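Local coordinates for protein hydrolase (Thermococcus thioreducens, PDB 6IAH) that is a magnesium-binding phosphatase of the haloacid dehalogenase superfamily, probably able to hydrolyse phosphoglycolate among other phosphorylated substrates, at residues T200-D203 with E204-V207. Sequence-based numbering, arbitrary orientation.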
loop_
_atom_site.group_PDB
_atom_site.type_symbol
_atom_site.label_atom_id
_atom_site.label_comp_id
_atom_site.label_asym_id
_atom_site.label_seq_id
_atom_site.Cartn_x
_atom_site.Cartn_y
_atom_site.Cartn_z
ATOM N N THR A 200 10.615 0.780 -1.970
ATOM C CA THR A 200 10.798 1.779 -0.917
ATOM C C THR A 200 11.894 1.416 0.040
ATOM O O THR A 200 12.307 0.275 0.095
ATOM C CB THR A 200 9.518 2.026 -0.092
ATOM O OG1 THR A 200 9.170 0.850 0.660
ATOM C CG2 THR A 200 8.419 2.513 -0.951
ATOM N N ILE A 201 12.292 2.391 0.871
ATOM C CA ILE A 201 13.289 2.151 1.931
ATOM C C ILE A 201 12.788 1.136 2.964
ATOM O O ILE A 201 13.572 0.409 3.532
ATOM C CB ILE A 201 13.654 3.491 2.650
ATOM C CG1 ILE A 201 14.273 4.528 1.663
ATOM C CG2 ILE A 201 14.578 3.284 3.833
ATOM C CD1 ILE A 201 15.578 4.129 1.000
ATOM N N ASN A 202 11.495 1.131 3.246
ATOM C CA ASN A 202 10.931 0.156 4.184
ATOM C C ASN A 202 11.145 -1.275 3.699
ATOM O O ASN A 202 11.388 -2.175 4.512
ATOM C CB ASN A 202 9.435 0.429 4.506
ATOM C CG ASN A 202 8.975 -0.320 5.775
ATOM O OD1 ASN A 202 8.264 -1.280 5.700
ATOM N ND2 ASN A 202 9.401 0.149 6.941
ATOM N N ASP A 203 11.065 -1.481 2.398
ATOM C CA ASP A 203 11.403 -2.769 1.785
ATOM C C ASP A 203 12.868 -3.151 1.998
ATOM O O ASP A 203 13.209 -4.313 2.315
ATOM C CB ASP A 203 11.073 -2.772 0.289
ATOM C CG ASP A 203 9.580 -2.624 0.010
ATOM O OD1 ASP A 203 8.732 -3.239 0.730
ATOM O OD2 ASP A 203 9.247 -1.854 -0.925
ATOM N N GLU A 204 13.733 -2.150 1.877
ATOM C CA GLU A 204 15.169 -2.338 2.106
ATOM C C GLU A 204 15.466 -2.730 3.537
ATOM O O GLU A 204 16.179 -3.724 3.806
ATOM C CB GLU A 204 15.941 -1.074 1.737
ATOM C CG GLU A 204 17.434 -1.320 1.674
ATOM C CD GLU A 204 18.143 -0.382 0.719
ATOM O OE1 GLU A 204 17.758 0.775 0.765
ATOM O OE2 GLU A 204 19.043 -0.811 -0.079
ATOM N N LEU A 205 14.798 -2.033 4.460
ATOM C CA LEU A 205 14.896 -2.328 5.885
ATOM C C LEU A 205 14.413 -3.711 6.234
ATOM O O LEU A 205 15.042 -4.458 7.078
ATOM C CB LEU A 205 14.101 -1.266 6.662
ATOM C CG LEU A 205 13.909 -1.423 8.153
ATOM C CD1 LEU A 205 15.195 -1.679 8.974
ATOM C CD2 LEU A 205 13.183 -0.193 8.675
ATOM N N PHE A 206 13.268 -4.081 5.630
ATOM C CA PHE A 206 12.736 -5.436 5.757
ATOM C C PHE A 206 13.836 -6.498 5.557
ATOM O O PHE A 206 13.990 -7.503 6.337
ATOM C CB PHE A 206 11.573 -5.558 4.727
ATOM C CG PHE A 206 10.975 -6.920 4.538
ATOM C CD1 PHE A 206 10.629 -7.731 5.623
ATOM C CD2 PHE A 206 10.627 -7.345 3.246
ATOM C CE1 PHE A 206 9.985 -8.935 5.431
ATOM C CE2 PHE A 206 9.964 -8.562 3.065
ATOM C CZ PHE A 206 9.686 -9.364 4.158
ATOM N N VAL A 207 14.511 -6.375 4.429
ATOM C CA VAL A 207 15.554 -7.351 4.055
ATOM C C VAL A 207 16.821 -7.172 4.951
ATOM O O VAL A 207 17.372 -8.173 5.434
ATOM C CB VAL A 207 15.907 -7.285 2.555
ATOM C CG1 VAL A 207 17.007 -8.238 2.214
ATOM C CG2 VAL A 207 14.681 -7.597 1.700
#
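Helix 201-213 starts with i to i+4 backbone bonds: Leu205 N to Ile201 O and Phe206 N to Asn202 O, both 2.9 Å, after a weaker first one from Glu204 N to the N-cap carbonyl, Thr200 O. The turn begins in a capping box. Thr200, the N-cap, offers OG1 to Asp203 N in a weak 3.5 Å bond, and Asp203 returns OD2 to Thr200 N at 3.1 Å, met on the anti side of the carboxylate and 25° out of its plane. CG of Asp203 lies beside its own backbone N (chi1 -64°), which swings the carboxylate back over the helix start. There OD2 also accepts from Asp199 N and OD1 forms a salt bridge with Lys179 NZ, so both oxygens are held next to the magnesium site of Asp6, Asp8 and Asp199. Asp203 belongs to the magnesium-binding site seen in a structure of this protein, but here its side chain stays about 4 Å from the ion. In this Rossmann-like HAD core the helix links strands 194-198 and 218-221. The extended Glu204 side chain crosses that of Ile201 at a slant, OE1 lying 4.0 Å from Ile201 CD1, and OE2 forms a salt bridge to Arg224. Phe206 turns its ring toward helix 183-189 and meets Tyr196 edge-to-face. Asp203 O accepts from Val207 N, one turn on, at 3.2 Å, and Val207 CG2 sits 3.7 Å from that same oxygen.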